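Local coordinates for exodeoxyribonuclease (Neisseria meningitidis, PDB 2JC5), which probably acts as a metal-dependent AP endonuclease in DNA repair, cutting phosphodiester backbones of DNA at abasic sites, at residues I5-N10 / H247-V252; G201-S206 / W218-Q223; I31-E36 / V69-K74. All coordinates share one frame; numbering follows the deposited sequence.

Contact 1: I5-N10 / H247-V252. With MG (magnesium ion), chain B.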
loop_
_atom_site.group_PDB
_atom_site.type_symbol
_atom_site.label_atom_id
_atom_site.label_comp_id
_atom_site.label_asym_id
_atom_site.label_seq_id
_atom_site.Cartn_x
_atom_site.Cartn_y
_atom_site.Cartn_z
ATOM N N ILE A 5 1.822 -0.527 -9.202
ATOM C CA ILE A 5 0.628 0.179 -8.746
ATOM C C ILE A 5 0.263 -0.335 -7.380
ATOM O O ILE A 5 0.250 -1.552 -7.180
ATOM C CB ILE A 5 -0.551 -0.002 -9.715
ATOM C CG1 ILE A 5 -0.145 0.560 -11.091
ATOM C CG2 ILE A 5 -1.819 0.657 -9.162
ATOM C CD1 ILE A 5 -1.278 0.651 -12.108
ATOM N N SER A 6 -0.015 0.584 -6.450
ATOM C CA SER A 6 -0.518 0.232 -5.129
ATOM C C SER A 6 -1.943 0.758 -5.025
ATOM O O SER A 6 -2.176 1.932 -5.261
ATOM C CB SER A 6 0.351 0.845 -4.040
ATOM O OG SER A 6 -0.021 0.372 -2.753
ATOM N N ALA A 7 -2.883 -0.107 -4.668
ATOM C CA ALA A 7 -4.276 0.306 -4.572
ATOM C C ALA A 7 -4.980 -0.391 -3.429
ATOM O O ALA A 7 -5.091 -1.621 -3.401
ATOM C CB ALA A 7 -5.010 0.046 -5.892
ATOM N N ASN A 8 -5.475 0.403 -2.492
ATOM C CA ASN A 8 -6.449 -0.099 -1.534
ATOM C C ASN A 8 -7.793 -0.063 -2.224
ATOM O O ASN A 8 -8.297 1.016 -2.592
ATOM C CB ASN A 8 -6.428 0.717 -0.236
ATOM C CG ASN A 8 -7.516 0.286 0.732
ATOM O OD1 ASN A 8 -8.632 -0.082 0.309
ATOM N ND2 ASN A 8 -7.218 0.325 2.027
ATOM N N VAL A 9 -8.310 -1.262 -2.504
ATOM C CA VAL A 9 -9.486 -1.421 -3.364
ATOM C C VAL A 9 -10.820 -1.357 -2.638
ATOM O O VAL A 9 -11.874 -1.387 -3.279
ATOM C CB VAL A 9 -9.392 -2.698 -4.238
ATOM C CG1 VAL A 9 -8.188 -2.573 -5.207
ATOM C CG2 VAL A 9 -9.312 -3.991 -3.365
ATOM N N ASN A 10 -10.782 -1.235 -1.306
ATOM C CA ASN A 10 -12.012 -1.120 -0.524
ATOM C C ASN A 10 -13.008 -2.222 -0.890
ATOM O O ASN A 10 -14.177 -1.962 -1.148
ATOM C CB ASN A 10 -12.629 0.271 -0.729
ATOM C CG ASN A 10 -13.653 0.627 0.330
ATOM O OD1 ASN A 10 -13.510 0.265 1.505
ATOM N ND2 ASN A 10 -14.678 1.373 -0.073
ATOM N N HIS A 247 -9.915 5.013 -1.969
ATOM C CA HIS A 247 -8.548 5.395 -2.291
ATOM C C HIS A 247 -8.386 5.497 -3.794
ATOM O O HIS A 247 -9.177 4.922 -4.554
ATOM C CB HIS A 247 -7.546 4.340 -1.837
ATOM C CG HIS A 247 -7.517 4.100 -0.362
ATOM N ND1 HIS A 247 -6.448 4.457 0.442
ATOM C CD2 HIS A 247 -8.436 3.549 0.463
ATOM C CE1 HIS A 247 -6.705 4.107 1.690
ATOM N NE2 HIS A 247 -7.902 3.551 1.732
ATOM N N ALA A 248 -7.356 6.234 -4.212
ATOM C CA ALA A 248 -6.904 6.250 -5.610
ATOM C C ALA A 248 -5.631 5.413 -5.766
ATOM O O ALA A 248 -4.772 5.424 -4.880
ATOM C CB ALA A 248 -6.641 7.692 -6.062
ATOM N N PRO A 249 -5.477 4.703 -6.901
ATOM C CA PRO A 249 -4.221 3.984 -7.140
ATOM C C PRO A 249 -3.018 4.896 -7.225
ATOM O O PRO A 249 -3.087 5.961 -7.835
ATOM C CB PRO A 249 -4.462 3.290 -8.484
ATOM C CG PRO A 249 -5.924 3.162 -8.561
ATOM C CD PRO A 249 -6.458 4.433 -7.955
ATOM N N LEU A 250 -1.926 4.462 -6.604
ATOM C CA LEU A 250 -0.643 5.140 -6.637
ATOM C C LEU A 250 0.275 4.392 -7.586
ATOM O O LEU A 250 0.588 3.233 -7.363
ATOM C CB LEU A 250 -0.047 5.188 -5.228
ATOM C CG LEU A 250 1.380 5.704 -5.078
ATOM C CD1 LEU A 250 1.505 7.171 -5.546
ATOM C CD2 LEU A 250 1.845 5.501 -3.649
ATOM N N VAL A 251 0.659 5.061 -8.679
ATOM C CA VAL A 251 1.416 4.433 -9.746
ATOM C C VAL A 251 2.811 5.019 -9.790
ATOM O O VAL A 251 2.965 6.236 -9.850
ATOM C CB VAL A 251 0.731 4.702 -11.098
ATOM C CG1 VAL A 251 1.494 3.993 -12.249
ATOM C CG2 VAL A 251 -0.759 4.320 -11.058
ATOM N N VAL A 252 3.831 4.168 -9.797
ATOM C CA VAL A 252 5.228 4.643 -9.914
ATOM C C VAL A 252 5.910 3.850 -11.010
ATOM O O VAL A 252 5.718 2.635 -11.101
ATOM C CB VAL A 252 6.019 4.521 -8.602
ATOM C CG1 VAL A 252 7.423 5.134 -8.747
ATOM C CG2 VAL A 252 5.263 5.209 -7.452
HETATM MG MG MG B . -11.796 0.546 3.031
HETATM O O HOH W 1 -7.526 2.185 -5.301
HETATM O O HOH W 2 -4.556 3.198 -2.801
HETATM O O HOH W 3 -10.722 1.289 1.681
HETATM O O HOH W 4 -12.924 -0.210 4.280
HETATM O O HOH W 5 -12.418 2.360 3.685
HETATM O O HOH W 6 -10.444 0.875 4.210
#

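Contact 2: G201-S206 / W218-Q223. With BCN (bicine), chain C.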
loop_
_atom_site.group_PDB
_atom_site.type_symbol
_atom_site.label_atom_id
_atom_site.label_comp_id
_atom_site.label_asym_id
_atom_site.label_seq_id
_atom_site.Cartn_x
_atom_site.Cartn_y
_atom_site.Cartn_z
ATOM N N GLY A 201 -0.516 15.085 -3.273
ATOM C CA GLY A 201 -0.654 13.685 -3.644
ATOM C C GLY A 201 -1.595 12.861 -2.794
ATOM O O GLY A 201 -1.308 11.698 -2.513
ATOM N N TYR A 202 -2.719 13.440 -2.375
ATOM C CA TYR A 202 -3.689 12.686 -1.574
ATOM C C TYR A 202 -4.105 11.415 -2.313
ATOM O O TYR A 202 -4.253 11.408 -3.530
ATOM C CB TYR A 202 -4.966 13.487 -1.273
ATOM C CG TYR A 202 -4.803 14.874 -0.717
ATOM C CD1 TYR A 202 -3.757 15.214 0.125
ATOM C CD2 TYR A 202 -5.740 15.863 -1.013
ATOM C CE1 TYR A 202 -3.634 16.511 0.650
ATOM C CE2 TYR A 202 -5.621 17.148 -0.501
ATOM C CZ TYR A 202 -4.567 17.473 0.316
ATOM O OH TYR A 202 -4.470 18.757 0.783
ATOM N N THR A 203 -4.330 10.362 -1.534
ATOM C CA THR A 203 -4.703 9.043 -2.029
ATOM C C THR A 203 -5.973 8.488 -1.399
ATOM O O THR A 203 -6.422 7.431 -1.824
ATOM C CB THR A 203 -3.569 8.013 -1.794
ATOM O OG1 THR A 203 -3.321 7.861 -0.390
ATOM C CG2 THR A 203 -2.291 8.435 -2.510
ATOM N N TRP A 204 -6.557 9.196 -0.421
ATOM C CA TRP A 204 -7.775 8.741 0.250
ATOM C C TRP A 204 -8.687 9.896 0.604
ATOM O O TRP A 204 -8.222 10.957 1.025
ATOM C CB TRP A 204 -7.415 7.987 1.537
ATOM C CG TRP A 204 -8.622 7.518 2.294
ATOM C CD1 TRP A 204 -9.412 6.448 2.009
ATOM C CD2 TRP A 204 -9.164 8.116 3.465
ATOM N NE1 TRP A 204 -10.427 6.349 2.926
ATOM C CE2 TRP A 204 -10.292 7.356 3.843
ATOM C CE3 TRP A 204 -8.806 9.221 4.236
ATOM C CZ2 TRP A 204 -11.076 7.674 4.946
ATOM C CZ3 TRP A 204 -9.592 9.538 5.328
ATOM C CH2 TRP A 204 -10.719 8.760 5.672
ATOM N N TRP A 205 -9.993 9.670 0.436
ATOM C CA TRP A 205 -11.044 10.593 0.857
ATOM C C TRP A 205 -12.134 9.719 1.444
ATOM O O TRP A 205 -12.356 8.617 0.943
ATOM C CB TRP A 205 -11.608 11.371 -0.331
ATOM C CG TRP A 205 -10.579 12.095 -1.143
ATOM C CD1 TRP A 205 -10.315 13.445 -1.123
ATOM C CD2 TRP A 205 -9.652 11.525 -2.089
ATOM N NE1 TRP A 205 -9.302 13.734 -2.005
ATOM C CE2 TRP A 205 -8.877 12.580 -2.605
ATOM C CE3 TRP A 205 -9.422 10.228 -2.564
ATOM C CZ2 TRP A 205 -7.878 12.375 -3.545
ATOM C CZ3 TRP A 205 -8.438 10.031 -3.494
ATOM C CH2 TRP A 205 -7.684 11.098 -3.986
ATOM N N SER A 206 -12.838 10.189 2.475
ATOM C CA SER A 206 -13.720 9.280 3.201
ATOM C C SER A 206 -14.950 8.796 2.440
ATOM O O SER A 206 -15.532 7.777 2.810
ATOM C CB SER A 206 -14.137 9.859 4.541
ATOM O OG SER A 206 -15.090 10.874 4.405
ATOM N N TRP A 218 -6.279 12.714 2.188
ATOM C CA TRP A 218 -5.105 12.360 2.942
ATOM C C TRP A 218 -4.203 11.528 2.053
ATOM O O TRP A 218 -4.694 10.683 1.302
ATOM C CB TRP A 218 -5.450 11.463 4.136
ATOM C CG TRP A 218 -6.399 11.978 5.171
ATOM C CD1 TRP A 218 -7.660 12.485 4.985
ATOM C CD2 TRP A 218 -6.199 11.908 6.585
ATOM N NE1 TRP A 218 -8.223 12.791 6.202
ATOM C CE2 TRP A 218 -7.355 12.433 7.199
ATOM C CE3 TRP A 218 -5.136 11.472 7.396
ATOM C CZ2 TRP A 218 -7.482 12.531 8.580
ATOM C CZ3 TRP A 218 -5.273 11.547 8.761
ATOM C CH2 TRP A 218 -6.429 12.086 9.344
ATOM N N ARG A 219 -2.890 11.716 2.171
ATOM C CA ARG A 219 -1.937 10.825 1.520
ATOM C C ARG A 219 -1.499 9.775 2.546
ATOM O O ARG A 219 -0.624 10.017 3.393
ATOM C CB ARG A 219 -0.729 11.588 0.982
ATOM C CG ARG A 219 0.183 10.694 0.150
ATOM C CD ARG A 219 1.270 11.487 -0.485
ATOM N NE ARG A 219 2.254 11.930 0.487
ATOM C CZ ARG A 219 3.393 11.301 0.751
ATOM N NH1 ARG A 219 3.716 10.172 0.106
ATOM N NH2 ARG A 219 4.213 11.816 1.658
ATOM N N ILE A 220 -2.163 8.624 2.507
ATOM C CA ILE A 220 -1.880 7.526 3.432
ATOM C C ILE A 220 -1.370 6.260 2.730
ATOM O O ILE A 220 -1.030 5.290 3.408
ATOM C CB ILE A 220 -3.084 7.222 4.348
ATOM C CG1 ILE A 220 -4.331 6.888 3.524
ATOM C CG2 ILE A 220 -3.326 8.391 5.307
ATOM C CD1 ILE A 220 -5.526 6.394 4.370
ATOM N N ASP A 221 -1.319 6.281 1.396
ATOM C CA ASP A 221 -0.782 5.188 0.594
ATOM C C ASP A 221 0.593 5.601 0.118
ATOM O O ASP A 221 0.802 6.763 -0.250
ATOM C CB ASP A 221 -1.704 4.904 -0.579
ATOM C CG ASP A 221 -3.091 4.469 -0.126
ATOM O OD1 ASP A 221 -3.286 3.250 0.124
ATOM O OD2 ASP A 221 -3.998 5.329 -0.009
ATOM N N TYR A 222 1.525 4.662 0.153
ATOM C CA TYR A 222 2.930 4.935 -0.148
ATOM C C TYR A 222 3.544 3.834 -0.981
ATOM O O TYR A 222 3.109 2.685 -0.936
ATOM C CB TYR A 222 3.788 4.978 1.122
ATOM C CG TYR A 222 3.477 6.012 2.150
ATOM C CD1 TYR A 222 2.400 5.859 3.017
ATOM C CD2 TYR A 222 4.279 7.131 2.306
ATOM C CE1 TYR A 222 2.122 6.804 3.965
ATOM C CE2 TYR A 222 4.008 8.069 3.270
ATOM C CZ TYR A 222 2.932 7.895 4.110
ATOM O OH TYR A 222 2.689 8.834 5.093
ATOM N N GLN A 223 4.620 4.187 -1.670
ATOM C CA GLN A 223 5.649 3.225 -2.082
ATOM C C GLN A 223 6.930 3.629 -1.373
ATOM O O GLN A 223 7.483 4.682 -1.656
ATOM C CB GLN A 223 5.797 3.212 -3.610
ATOM C CG GLN A 223 4.538 2.694 -4.305
ATOM C CD GLN A 223 4.709 2.272 -5.774
ATOM O OE1 GLN A 223 5.805 1.979 -6.260
ATOM N NE2 GLN A 223 3.594 2.217 -6.475
HETATM N N1 BCN C . -7.783 6.864 8.915
HETATM C C1 BCN C . -6.549 6.265 9.473
HETATM C C2 BCN C . -6.809 5.415 10.694
HETATM O O21 BCN C . -5.835 4.773 11.183
HETATM O O22 BCN C . -7.958 5.376 11.163
HETATM C C3 BCN C . -8.183 6.275 7.628
HETATM C C4 BCN C . -9.113 5.105 7.886
HETATM O O4 BCN C . -10.231 5.458 8.738
HETATM C C5 BCN C . -7.651 8.359 8.799
HETATM C C6 BCN C . -9.006 9.035 8.960
HETATM O O6 BCN C . -9.798 8.413 9.973
#

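Contact 3: I31-E36 / V69-K74. With MG (magnesium ion), chain B.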
loop_
_atom_site.group_PDB
_atom_site.type_symbol
_atom_site.label_atom_id
_atom_site.label_comp_id
_atom_site.label_asym_id
_atom_site.label_seq_id
_atom_site.Cartn_x
_atom_site.Cartn_y
_atom_site.Cartn_z
ATOM N N ILE A 31 3.244 -4.942 -11.937
ATOM C CA ILE A 31 2.923 -5.466 -10.612
ATOM C C ILE A 31 1.849 -4.585 -10.003
ATOM O O ILE A 31 1.940 -3.360 -10.094
ATOM C CB ILE A 31 4.154 -5.479 -9.670
ATOM C CG1 ILE A 31 5.278 -6.336 -10.274
ATOM C CG2 ILE A 31 3.772 -6.018 -8.298
ATOM C CD1 ILE A 31 6.600 -6.212 -9.580
ATOM N N VAL A 32 0.820 -5.216 -9.436
ATOM C CA VAL A 32 -0.269 -4.508 -8.764
ATOM C C VAL A 32 -0.374 -5.073 -7.352
ATOM O O VAL A 32 -0.584 -6.279 -7.169
ATOM C CB VAL A 32 -1.616 -4.642 -9.522
ATOM C CG1 VAL A 32 -2.737 -3.848 -8.806
ATOM C CG2 VAL A 32 -1.461 -4.122 -10.940
ATOM N N CYS A 33 -0.176 -4.205 -6.368
ATOM C CA CYS A 33 -0.340 -4.560 -4.985
ATOM C C CYS A 33 -1.665 -4.004 -4.544
ATOM O O CYS A 33 -1.885 -2.789 -4.656
ATOM C CB CYS A 33 0.768 -3.940 -4.156
ATOM S SG CYS A 33 2.365 -4.593 -4.554
ATOM N N VAL A 34 -2.533 -4.882 -4.042
ATOM C CA VAL A 34 -3.833 -4.424 -3.568
ATOM C C VAL A 34 -4.014 -4.693 -2.092
ATOM O O VAL A 34 -3.458 -5.642 -1.524
ATOM C CB VAL A 34 -5.033 -4.982 -4.375
ATOM C CG1 VAL A 34 -4.883 -4.620 -5.846
ATOM C CG2 VAL A 34 -5.188 -6.500 -4.192
ATOM N N GLN A 35 -4.777 -3.803 -1.463
ATOM C CA GLN A 35 -5.113 -3.958 -0.064
ATOM C C GLN A 35 -6.608 -3.877 0.134
ATOM O O GLN A 35 -7.333 -3.238 -0.635
ATOM C CB GLN A 35 -4.450 -2.891 0.801
ATOM C CG GLN A 35 -2.950 -2.799 0.639
ATOM C CD GLN A 35 -2.550 -1.959 -0.565
ATOM O OE1 GLN A 35 -3.184 -0.937 -0.834
ATOM N NE2 GLN A 35 -1.514 -2.395 -1.307
ATOM N N GLU A 36 -7.035 -4.525 1.208
ATOM C CA GLU A 36 -8.433 -4.648 1.616
ATOM C C GLU A 36 -9.294 -5.388 0.595
ATOM O O GLU A 36 -10.278 -4.865 0.045
ATOM C CB GLU A 36 -9.043 -3.311 2.058
ATOM C CG GLU A 36 -10.247 -3.567 2.959
ATOM C CD GLU A 36 -11.061 -2.362 3.322
ATOM O OE1 GLU A 36 -10.988 -1.344 2.620
ATOM O OE2 GLU A 36 -11.795 -2.448 4.329
ATOM N N VAL A 69 -4.690 -8.798 1.611
ATOM C CA VAL A 69 -3.840 -8.155 0.625
ATOM C C VAL A 69 -3.418 -9.157 -0.429
ATOM O O VAL A 69 -3.471 -10.384 -0.220
ATOM C CB VAL A 69 -2.563 -7.533 1.284
ATOM C CG1 VAL A 69 -2.912 -6.448 2.320
ATOM C CG2 VAL A 69 -1.716 -8.613 1.913
ATOM N N ALA A 70 -2.996 -8.624 -1.571
ATOM C CA ALA A 70 -2.494 -9.458 -2.652
ATOM C C ALA A 70 -1.447 -8.721 -3.476
ATOM O O ALA A 70 -1.415 -7.492 -3.532
ATOM C CB ALA A 70 -3.632 -9.940 -3.564
ATOM N N VAL A 71 -0.612 -9.514 -4.141
ATOM C CA VAL A 71 0.333 -9.017 -5.130
ATOM C C VAL A 71 0.086 -9.772 -6.427
ATOM O O VAL A 71 0.114 -11.016 -6.446
ATOM C CB VAL A 71 1.785 -9.232 -4.711
ATOM C CG1 VAL A 71 2.733 -8.786 -5.832
ATOM C CG2 VAL A 71 2.137 -8.460 -3.428
ATOM N N TYR A 72 -0.166 -9.024 -7.502
ATOM C CA TYR A 72 -0.364 -9.593 -8.841
ATOM C C TYR A 72 0.804 -9.176 -9.704
ATOM O O TYR A 72 1.238 -8.027 -9.643
ATOM C CB TYR A 72 -1.627 -9.052 -9.475
ATOM C CG TYR A 72 -2.880 -9.275 -8.671
ATOM C CD1 TYR A 72 -3.329 -10.553 -8.375
ATOM C CD2 TYR A 72 -3.650 -8.204 -8.249
ATOM C CE1 TYR A 72 -4.503 -10.750 -7.630
ATOM C CE2 TYR A 72 -4.817 -8.391 -7.525
ATOM C CZ TYR A 72 -5.246 -9.661 -7.227
ATOM O OH TYR A 72 -6.412 -9.799 -6.490
ATOM N N SER A 73 1.322 -10.094 -10.504
ATOM C CA SER A 73 2.496 -9.789 -11.298
ATOM C C SER A 73 2.458 -10.499 -12.628
ATOM O O SER A 73 2.029 -11.658 -12.699
ATOM C CB SER A 73 3.774 -10.167 -10.537
ATOM O OG SER A 73 3.803 -11.536 -10.180
ATOM N N LYS A 74 2.915 -9.812 -13.677
ATOM C CA LYS A 74 3.015 -10.473 -14.973
ATOM C C LYS A 74 3.987 -11.650 -14.930
ATOM O O LYS A 74 3.719 -12.711 -15.534
ATOM C CB LYS A 74 3.427 -9.482 -16.081
ATOM C CG LYS A 74 2.403 -8.429 -16.370
ATOM C CD LYS A 74 2.746 -7.604 -17.618
ATOM C CE LYS A 74 1.580 -6.761 -18.041
ATOM N NZ LYS A 74 1.889 -5.937 -19.260
HETATM MG MG MG B . -11.796 0.546 3.031
HETATM O O HOH W 4 -12.924 -0.210 4.280
HETATM O O HOH W 5 -12.418 2.360 3.685
HETATM O O HOH W 6 -10.444 0.875 4.210
HETATM O O HOH W 3 -10.722 1.289 1.681
#

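Contact 1: I5-N10 / H247-V252
His247 lays its imidazole over the side chain of Asn8, amide and ring planes stacked nearly parallel, 8° apart. Asn8 CB lies 3.5 Å from the ring centroid, almost straight above it, so CB makes the CH-pi contact while the stacked amide extends toward CD2 and NE2. Each flat group is held by an aspartate beyond the segments: His247 ND1 by Asp221, Asn8 ND2 by Asp149. Asn8 OD1 closes an Asx turn with Asn10 N (2.9 Å) and also accepts from a water bound to the magnesium ion. The same carboxamide thus shapes the loop that presents Asn10 OD1 to the metal at 2.3 Å. Asn8 is a predicted metal ligand, though here it reaches the magnesium ion through water; His247 is the predicted proton acceptor. At Ala248 the two chains have parted, and a water bridges Ala248 O to Asn8 N. Pro249 sets its CB against Ile5 CG2 (3.8 Å), and more loosely against Ala7 CB. Leu250 then forms the hydrogen-bonded antiparallel pair with Ser6; Ser6 N to Leu250 O and Leu250 N to Ser6 O are both 2.9 Å and nearly straight. Val251 brings CG2 alongside Ile5 CG1 at 3.8 Å, the two side chains pointing the same way. Helix 20-26 covers this apolar face, Tyr23 touching Ile5, Pro249 and Val251. Within the sheet, strand 2-8 has strand 31-35 on its other edge, and strand 250-254 continues to strand 233-238.

Contact 2: G201-S206 / W218-Q223
A classic beta bulge joins the short strand around Trp204 to the long strand 217-225: Thr203 and Trp204 both face Trp218. Trp218 O accepts from Thr203 N and Trp204 N, each at 2.9 Å; the Trp204 bond runs nearly along the C=O axis, whereas Thr203 N comes from above the carbonyl plane. Trp218 N answers with a bond to Trp204 O. Thr203 points its CB toward the opposite strand. Its OG1 sits between its own backbone N and carbonyl carbon (chi1 62°), where it donates to Asp221 OD2 at 2.6 Å on the anti lone pair and accepts from Ile220 N at 3.2 Å. Asp221 OD2 is also hydrogen-bonded to His247 ND1; the two bonds would fix the carboxylate's rotation, consistent with the predicted importance of Asp221 for catalysis. Beyond the bulge the indoles meet as a T-shaped stack, the edge of the six-membered ring of Trp204 toward the face of the five-membered ring of Trp218, with planes at 71° and Trp204 CE3 3.5 Å from Trp218 CD1. Bicine shares that face of Trp218 and also lies over a face of Trp204; its C6 is 3.8 Å from Trp218 CZ2. Ile220 CD1 packs on Trp204 CB (3.8 Å). Arg219 runs its methylenes past Gly201 O, while its guanidinium forms salt bridges to Asp158 and Asp190. Strand 217-225 also pairs with strands 143-147 and 189-190, and Trp205, on the side away from this contact, stacks edge-to-face with Tyr212 of helix 210-213.

Contact 3: I31-E36 / V69-K74
A chi1 of -59° sets Ile31 CG1 beside the backbone N and leaves CG2 opposite that N; Val71 places CG1 likewise (chi1 176°), which brings Ile31 CG2 and Val71 CG1 to 3.9 Å with the side chains lying side by side. On the same face Cys33 SG reaches Val71 CG2 at 4.0 Å, and Gln35, whose chain bends at chi2 (83°), sets its CG 4.0 Å from Val69 CG1. The bend carries the Gln35 amide off to Ser107, to which NE2 is bonded. The other face belongs to Val32, Val34, Ala70 and Tyr72. There the Tyr72 ring slants over the opposite strand, with CD2 4.3 Å from Val32 CB and CE2 next to Val34 in the conformer described, one of two deposited; its hydroxyl bonds to Met48 O. Between the faces the strands form a regular antiparallel ladder. Val32 with Tyr72 and Val34 with Ala70 are the hydrogen-bonded pairs. Val32 N to Tyr72 O, at 2.8 Å, is among the shorter of the four bonds, and Ala70 N to Val34 O, at 3.0 Å, is the longest. The pairs of Ile31, Cys33 and Gln35 add CA-H...O contacts, such as Cys33 CA to Ala70 O. Just past the strand's end at Gln35, Glu36 CB points away from the other strand, and the extended chain reaches the magnesium ion. In the conformer described, one of two deposited, OE1 binds the metal at 2.1 Å. The chemistry is thus divided: a largely apolar antiparallel ladder anchors the strand, while the residue after it supplies a carboxylate whose direct bond would offset part of the positive charge of the metal.

Contacts 1 and 3 lie in one six-stranded mixed sheet, where strands 2-8 and 31-35 run side by side, with about 10 Å between their centres. Contact 2 belongs to the second sheet, its centre about 9 Å from that of contact 1 and about 17 Å from that of contact 3, on the opposite side of the chain's centre from the latter. This facing of two sheets is the sandwich of the DNase I-like fold. Along the chain, contact 3 closes before contact 2 opens, and both are nested inside the loop that contact 1 closes. Contact 1 is thus central: it shares the magnesium ion with contact 3, and a backbone bond from Ala248 to Thr203 ties it to contact 2, gathering predicted catalytic residues from both sheets.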